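Local structure of heme oxygenase 1 (1WE1) at residues 58-61 against 65-68; 52-57 against 73-78. The protein opens the heme ring, releasing iron and carbon monoxide and yielding biliverdin IXalpha, probably for the synthesis of photosynthetic antenna chromophores. All coordinates share one frame; numbering follows the deposited sequence.

How the contacts relate
Both contacts draw on helix 36-59 and sit on the same side of the chain's centre, about 12 Å apart, centre to centre. Contact 2 (52-57 with 73-78) uses 52-57, near the end of that helix, and the loop 73-76 leading into helix 77-88; contact 1 (58-61 with 65-68) joins the last residues of the helix and the turn after it to the short 3-10 segment at 66-68, within the connection between the two helices. Neither is a true core contact: contact 1 is partly buried, its centre about 19 Å from that of the chain, and contact 2 is a surface contact, its centre at about 11 Å. Their chemistry differs, largely apolar packing in contact 1 and carboxylate-to-backbone bonds in contact 2. L66 CG lies 4.0 Å from M57 SD, joining them by packing.

Contact 1: residues 58-61 against 65-68; sequences AKFK and ILSH
F60 and L66 lie side by side and point the same way, with the leucine methyl CD2 placed 3.8 Å from F60 CB. CD2 is equally near F60 CG and approaches the ring obliquely, so the touching part of the phenylalanine is its root while the far end of the ring leads off. F60 CB already points at the 65-68 segment, and chi1 of -58°, with CG anti to the carbonyl carbon, carries the ring away beyond CG. L66 CB also rests 3.7 Å from F60 O. Further along, S67 CB comes to 3.1 Å from K61 O, a contact of carbon with carbonyl oxygen. The hydroxyl of S67, between its backbone N and carbonyl carbon (chi1 69°), is hydrogen-bonded to the carbonyl of H63, in the linker, and accepts the N-H of H68 ND1 at 3.2 Å from S67 OG, which is tilted 21° from the imidazole plane. L66 N is hydrogen-bonded to H63 ND1, and the L66 side chain also meets P117. The chain reversal after helix 36-59 is thus held across 58-61 and 65-68 by one apolar side-chain pair and by carbonyl oxygens resting on side-chain carbons, with no hydrogen bond, while H63 grips L66 N and S67 OG from the linker.

Contact 2: residues 52-57 against 73-78; sequences AMEEEM and ELNRKQ
The carboxylate of E54 meets the backbone where the loop enters helix 77-88, each oxygen taking one amide N-H. K77 N donates to E54 OE1 at 2.9 Å (158° at the hydrogen), meeting the syn lone pair of OE1. R76 N donates to E54 OE2 at 3.1 Å but comes from above the carboxylate plane, 44° out of it. A bend at chi2 turns the group to these amides. E54 and N75 run past each other in opposite directions, with carboxylate and amide planes stacked only 11° apart; N75 ND2 lies 3.1 Å from E54 CG, over the chain rather than in a bond. K77 slants across the glutamate, its CB 3.2 Å from E54 OE1. A water, at a short 2.5 Å from E54 OE1, donates to it and to Q78 OE1, and Y128 OH, on helix 120-146, is hydrogen-bonded to OE2. R76 turns away instead: R76 NE donates to L74 O at 2.8 Å, and its guanidinium makes a cation-pi contact with F158. A glutamine in place of E54 would probably leave one of the two backbone amides facing an NH2 group, with no acceptor for its proton. Gripped by two amides, a tyrosine and a water, this carboxylate is probably stabilised as an anion, and it ties helix 36-59 to the backbone at R76 and K77.

Contact 1: residues 58-61 against 65-68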
ATOM      1  N   ALA A  58     -12.078 -11.149  -3.010  1.00 58.91           N
ATOM      2  CA  ALA A  58     -12.363 -12.581  -3.048  1.00 59.76           C
ATOM      3  C   ALA A  58     -13.826 -12.841  -3.378  1.00 60.61           C
ATOM      4  O   ALA A  58     -14.158 -13.879  -3.955  1.00 61.67           O
ATOM      5  CB  ALA A  58     -11.995 -13.233  -1.720  1.00 59.32           C
ATOM      6  N   LYS A  59     -14.703 -11.910  -3.007  1.00 60.98           N
ATOM      7  CA  LYS A  59     -16.125 -12.054  -3.318  1.00 62.45           C
ATOM      8  C   LYS A  59     -16.320 -11.923  -4.824  1.00 61.71           C
ATOM      9  O   LYS A  59     -17.248 -12.493  -5.391  1.00 61.46           O
ATOM     10  CB  LYS A  59     -16.968 -10.964  -2.656  1.00 63.24           C
ATOM     11  CG  LYS A  59     -17.119 -11.065  -1.163  1.00 66.49           C
ATOM     12  CD  LYS A  59     -18.380 -10.324  -0.721  1.00 69.85           C
ATOM     13  CE  LYS A  59     -18.454  -8.909  -1.305  1.00 71.26           C
ATOM     14  NZ  LYS A  59     -19.705  -8.196  -0.916  1.00 70.94           N
ATOM     15  N   PHE A  60     -15.444 -11.157  -5.464  1.00 61.46           N
ATOM     16  CA  PHE A  60     -15.543 -10.943  -6.898  1.00 62.36           C
ATOM     17  C   PHE A  60     -14.512 -11.740  -7.680  1.00 63.41           C
ATOM     18  O   PHE A  60     -14.088 -11.315  -8.749  1.00 62.99           O
ATOM     19  CB  PHE A  60     -15.399  -9.446  -7.228  1.00 61.40           C
ATOM     20  CG  PHE A  60     -16.412  -8.574  -6.542  1.00 60.25           C
ATOM     21  CD1 PHE A  60     -16.141  -8.014  -5.299  1.00 59.92           C
ATOM     22  CD2 PHE A  60     -17.659  -8.354  -7.112  1.00 60.06           C
ATOM     23  CE1 PHE A  60     -17.099  -7.248  -4.628  1.00 59.19           C
ATOM     24  CE2 PHE A  60     -18.622  -7.592  -6.452  1.00 60.58           C
ATOM     25  CZ  PHE A  60     -18.339  -7.039  -5.203  1.00 59.67           C
ATOM     26  N   LYS A  61     -14.110 -12.895  -7.158  1.00 65.53           N
ATOM     27  CA  LYS A  61     -13.124 -13.710  -7.860  1.00 68.35           C
ATOM     28  C   LYS A  61     -13.637 -14.104  -9.250  1.00 69.31           C
ATOM     29  O   LYS A  61     -12.846 -14.294 -10.181  1.00 69.22           O
ATOM     30  CB  LYS A  61     -12.789 -14.972  -7.057  1.00 68.27           C
ATOM     31  CG  LYS A  61     -13.978 -15.851  -6.775  1.00 71.18           C
ATOM     32  CD  LYS A  61     -13.577 -17.246  -6.295  1.00 75.06           C
ATOM     33  CE  LYS A  61     -12.858 -17.229  -4.953  1.00 76.90           C
ATOM     34  NZ  LYS A  61     -11.483 -16.675  -5.059  1.00 77.49           N
ATOM     35  N   ILE A  65     -15.474  -8.294 -14.418  1.00 62.55           N
ATOM     36  CA  ILE A  65     -14.289  -7.447 -14.524  1.00 61.14           C
ATOM     37  C   ILE A  65     -13.169  -7.830 -13.569  1.00 60.25           C
ATOM     38  O   ILE A  65     -12.097  -8.231 -14.010  1.00 60.65           O
ATOM     39  CB  ILE A  65     -14.640  -5.964 -14.301  1.00 60.87           C
ATOM     40  CG1 ILE A  65     -15.512  -5.464 -15.456  1.00 60.73           C
ATOM     41  CG2 ILE A  65     -13.368  -5.127 -14.192  1.00 60.05           C
ATOM     42  CD1 ILE A  65     -15.948  -4.014 -15.311  1.00 60.66           C
ATOM     43  N   LEU A  66     -13.419  -7.713 -12.267  1.00 60.02           N
ATOM     44  CA  LEU A  66     -12.415  -8.027 -11.241  1.00 59.57           C
ATOM     45  C   LEU A  66     -11.697  -9.380 -11.363  1.00 59.02           C
ATOM     46  O   LEU A  66     -10.527  -9.502 -10.986  1.00 56.83           O
ATOM     47  CB  LEU A  66     -13.038  -7.898  -9.840  1.00 58.60           C
ATOM     48  CG  LEU A  66     -13.119  -6.504  -9.187  1.00 59.01           C
ATOM     49  CD1 LEU A  66     -12.499  -5.437 -10.078  1.00 57.65           C
ATOM     50  CD2 LEU A  66     -14.564  -6.168  -8.890  1.00 58.16           C
ATOM     51  N   SER A  67     -12.390 -10.383 -11.890  1.00 58.92           N
ATOM     52  CA  SER A  67     -11.814 -11.718 -12.055  1.00 60.73           C
ATOM     53  C   SER A  67     -10.521 -11.690 -12.860  1.00 60.50           C
ATOM     54  O   SER A  67      -9.704 -12.606 -12.771  1.00 58.82           O
ATOM     55  CB  SER A  67     -12.811 -12.644 -12.762  1.00 62.78           C
ATOM     56  OG  SER A  67     -12.992 -12.262 -14.120  1.00 62.57           O
ATOM     57  N   HIS A  68     -10.356 -10.637 -13.654  1.00 62.20           N
ATOM     58  CA  HIS A  68      -9.178 -10.461 -14.497  1.00 64.25           C
ATOM     59  C   HIS A  68      -7.954 -10.016 -13.701  1.00 64.44           C
ATOM     60  O   HIS A  68      -6.821 -10.336 -14.064  1.00 65.43           O
ATOM     61  CB  HIS A  68      -9.466  -9.432 -15.600  1.00 66.94           C
ATOM     62  CG  HIS A  68     -10.421  -9.911 -16.653  1.00 70.02           C
ATOM     63  ND1 HIS A  68     -11.654 -10.454 -16.355  1.00 72.21           N
ATOM     64  CD2 HIS A  68     -10.333  -9.904 -18.004  1.00 70.16           C
ATOM     65  CE1 HIS A  68     -12.284 -10.758 -17.477  1.00 71.76           C
ATOM     66  NE2 HIS A  68     -11.503 -10.434 -18.491  1.00 71.11           N
TER

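Contact 2: residues 52-57 against 73-78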
ATOM      1  N   ALA A  52      -9.499  -5.377   4.190  1.00 43.86           N
ATOM      2  CA  ALA A  52     -10.733  -4.944   3.526  1.00 44.71           C
ATOM      3  C   ALA A  52     -10.720  -5.277   2.035  1.00 45.02           C
ATOM      4  O   ALA A  52     -11.625  -5.925   1.520  1.00 42.93           O
ATOM      5  CB  ALA A  52     -10.922  -3.444   3.710  1.00 43.71           C
ATOM      6  N   MET A  53      -9.670  -4.829   1.361  1.00 46.44           N
ATOM      7  CA  MET A  53      -9.494  -5.041  -0.066  1.00 48.55           C
ATOM      8  C   MET A  53      -9.434  -6.515  -0.464  1.00 48.84           C
ATOM      9  O   MET A  53     -10.092  -6.929  -1.405  1.00 48.80           O
ATOM     10  CB  MET A  53      -8.230  -4.306  -0.499  1.00 50.03           C
ATOM     11  CG  MET A  53      -7.849  -4.402  -1.946  1.00 52.22           C
ATOM     12  SD  MET A  53      -6.635  -3.102  -2.282  1.00 59.21           S
ATOM     13  CE  MET A  53      -5.418  -3.368  -0.951  1.00 56.63           C
ATOM     14  N   GLU A  54      -8.656  -7.314   0.256  1.00 50.35           N
ATOM     15  CA  GLU A  54      -8.533  -8.734  -0.072  1.00 50.00           C
ATOM     16  C   GLU A  54      -9.797  -9.550   0.197  1.00 50.21           C
ATOM     17  O   GLU A  54     -10.057 -10.549  -0.479  1.00 49.49           O
ATOM     18  CB  GLU A  54      -7.331  -9.329   0.661  1.00 48.76           C
ATOM     19  CG  GLU A  54      -6.052  -9.198  -0.149  1.00 49.01           C
ATOM     20  CD  GLU A  54      -4.836  -8.859   0.684  1.00 49.71           C
ATOM     21  OE1 GLU A  54      -4.565  -9.569   1.677  1.00 48.53           O
ATOM     22  OE2 GLU A  54      -4.146  -7.880   0.332  1.00 50.47           O
ATOM     23  N   GLU A  55     -10.585  -9.124   1.175  1.00 49.72           N
ATOM     24  CA  GLU A  55     -11.831  -9.810   1.483  1.00 51.34           C
ATOM     25  C   GLU A  55     -12.848  -9.539   0.351  1.00 52.90           C
ATOM     26  O   GLU A  55     -13.442 -10.466  -0.200  1.00 51.48           O
ATOM     27  CB  GLU A  55     -12.384  -9.302   2.813  1.00 50.78           C
ATOM     28  CG  GLU A  55     -13.637  -9.992   3.301  1.00 52.30           C
ATOM     29  CD  GLU A  55     -14.047  -9.507   4.686  1.00 54.87           C
ATOM     30  OE1 GLU A  55     -15.047  -8.758   4.800  1.00 55.12           O
ATOM     31  OE2 GLU A  55     -13.354  -9.872   5.666  1.00 57.16           O
ATOM     32  N   GLU A  56     -13.031  -8.262   0.010  1.00 53.98           N
ATOM     33  CA  GLU A  56     -13.963  -7.860  -1.041  1.00 54.57           C
ATOM     34  C   GLU A  56     -13.542  -8.426  -2.398  1.00 55.22           C
ATOM     35  O   GLU A  56     -14.374  -8.882  -3.177  1.00 55.24           O
ATOM     36  CB  GLU A  56     -14.054  -6.329  -1.129  1.00 53.12           C
ATOM     37  CG  GLU A  56     -14.602  -5.625   0.120  1.00 54.65           C
ATOM     38  CD  GLU A  56     -16.079  -5.896   0.371  1.00 56.03           C
ATOM     39  OE1 GLU A  56     -16.702  -6.609  -0.443  1.00 58.98           O
ATOM     40  OE2 GLU A  56     -16.624  -5.397   1.382  1.00 55.57           O
ATOM     41  N   MET A  57     -12.249  -8.400  -2.680  1.00 55.68           N
ATOM     42  CA  MET A  57     -11.763  -8.912  -3.948  1.00 58.10           C
ATOM     43  C   MET A  57     -12.081 -10.407  -4.116  1.00 58.80           C
ATOM     44  O   MET A  57     -12.329 -10.873  -5.229  1.00 58.04           O
ATOM     45  CB  MET A  57     -10.259  -8.687  -4.056  1.00 60.21           C
ATOM     46  CG  MET A  57      -9.746  -8.666  -5.479  1.00 65.03           C
ATOM     47  SD  MET A  57     -10.349  -7.211  -6.346  1.00 68.11           S
ATOM     48  CE  MET A  57      -9.358  -5.960  -5.545  1.00 68.37           C
ATOM     49  N   GLU A  73      -2.087 -14.254  -5.229  1.00 52.54           N
ATOM     50  CA  GLU A  73      -0.658 -14.364  -4.990  1.00 53.71           C
ATOM     51  C   GLU A  73      -0.131 -13.021  -4.504  1.00 52.16           C
ATOM     52  O   GLU A  73       0.988 -12.928  -4.004  1.00 53.40           O
ATOM     53  CB  GLU A  73       0.071 -14.757  -6.279  1.00 56.62           C
ATOM     54  CG  GLU A  73      -0.523 -15.976  -6.959  1.00 62.61           C
ATOM     55  CD  GLU A  73      -1.562 -15.620  -8.008  1.00 64.73           C
ATOM     56  OE1 GLU A  73      -1.157 -15.191  -9.109  1.00 68.18           O
ATOM     57  OE2 GLU A  73      -2.776 -15.765  -7.737  1.00 65.17           O
ATOM     58  N   LEU A  74      -0.940 -11.979  -4.668  1.00 49.40           N
ATOM     59  CA  LEU A  74      -0.558 -10.643  -4.245  1.00 46.69           C
ATOM     60  C   LEU A  74      -0.912 -10.387  -2.783  1.00 45.57           C
ATOM     61  O   LEU A  74      -0.235  -9.605  -2.115  1.00 43.25           O
ATOM     62  CB  LEU A  74      -1.234  -9.584  -5.124  1.00 44.99           C
ATOM     63  CG  LEU A  74      -0.788  -9.542  -6.588  1.00 47.35           C
ATOM     64  CD1 LEU A  74      -1.623  -8.508  -7.363  1.00 45.51           C
ATOM     65  CD2 LEU A  74       0.697  -9.216  -6.663  1.00 44.07           C
ATOM     66  N   ASN A  75      -1.956 -11.052  -2.287  1.00 44.25           N
ATOM     67  CA  ASN A  75      -2.409 -10.863  -0.902  1.00 45.91           C
ATOM     68  C   ASN A  75      -1.318 -10.533   0.138  1.00 45.33           C
ATOM     69  O   ASN A  75      -0.390 -11.308   0.378  1.00 46.34           O
ATOM     70  CB  ASN A  75      -3.241 -12.077  -0.447  1.00 44.97           C
ATOM     71  CG  ASN A  75      -4.600 -12.154  -1.159  1.00 45.01           C
ATOM     72  OD1 ASN A  75      -5.424 -13.021  -0.868  1.00 46.12           O
ATOM     73  ND2 ASN A  75      -4.826 -11.248  -2.096  1.00 45.16           N
ATOM     74  N   ARG A  76      -1.452  -9.361   0.750  1.00 43.70           N
ATOM     75  CA  ARG A  76      -0.498  -8.882   1.743  1.00 42.21           C
ATOM     76  C   ARG A  76      -0.971  -9.038   3.201  1.00 41.47           C
ATOM     77  O   ARG A  76      -0.173  -8.908   4.121  1.00 39.90           O
ATOM     78  CB  ARG A  76      -0.183  -7.391   1.500  1.00 40.45           C
ATOM     79  CG  ARG A  76       0.493  -7.028   0.173  1.00 40.85           C
ATOM     80  CD  ARG A  76       1.884  -7.657   0.012  1.00 38.57           C
ATOM     81  NE  ARG A  76       1.799  -9.101  -0.184  1.00 39.46           N
ATOM     82  CZ  ARG A  76       2.824  -9.941  -0.082  1.00 41.27           C
ATOM     83  NH1 ARG A  76       4.036  -9.489   0.221  1.00 43.54           N
ATOM     84  NH2 ARG A  76       2.637 -11.239  -0.275  1.00 40.20           N
ATOM     85  N   LYS A  77      -2.248  -9.322   3.423  1.00 41.01           N
ATOM     86  CA  LYS A  77      -2.733  -9.407   4.797  1.00 43.31           C
ATOM     87  C   LYS A  77      -1.871 -10.241   5.754  1.00 45.84           C
ATOM     88  O   LYS A  77      -1.411  -9.732   6.783  1.00 44.96           O
ATOM     89  CB  LYS A  77      -4.171  -9.917   4.841  1.00 41.15           C
ATOM     90  CG  LYS A  77      -4.759  -9.797   6.229  1.00 40.70           C
ATOM     91  CD  LYS A  77      -6.056 -10.556   6.354  1.00 39.55           C
ATOM     92  CE  LYS A  77      -6.618 -10.439   7.765  1.00 38.07           C
ATOM     93  NZ  LYS A  77      -7.873 -11.242   7.870  1.00 37.33           N
ATOM     94  N   GLN A  78      -1.659 -11.513   5.419  1.00 47.08           N
ATOM     95  CA  GLN A  78      -0.862 -12.412   6.253  1.00 48.40           C
ATOM     96  C   GLN A  78       0.569 -11.920   6.509  1.00 48.19           C
ATOM     97  O   GLN A  78       1.039 -11.934   7.648  1.00 48.12           O
ATOM     98  CB  GLN A  78      -0.813 -13.810   5.627  1.00 50.08           C
ATOM     99  CG  GLN A  78      -2.166 -14.517   5.514  1.00 54.15           C
ATOM    100  CD  GLN A  78      -3.186 -13.738   4.680  1.00 57.80           C
ATOM    101  OE1 GLN A  78      -2.840 -13.084   3.681  1.00 56.61           O
ATOM    102  NE2 GLN A  78      -4.454 -13.820   5.080  1.00 57.57           N
TER
HETATM  103  O   HOH W   1      -5.476 -11.846   2.236  1.00 30.98           O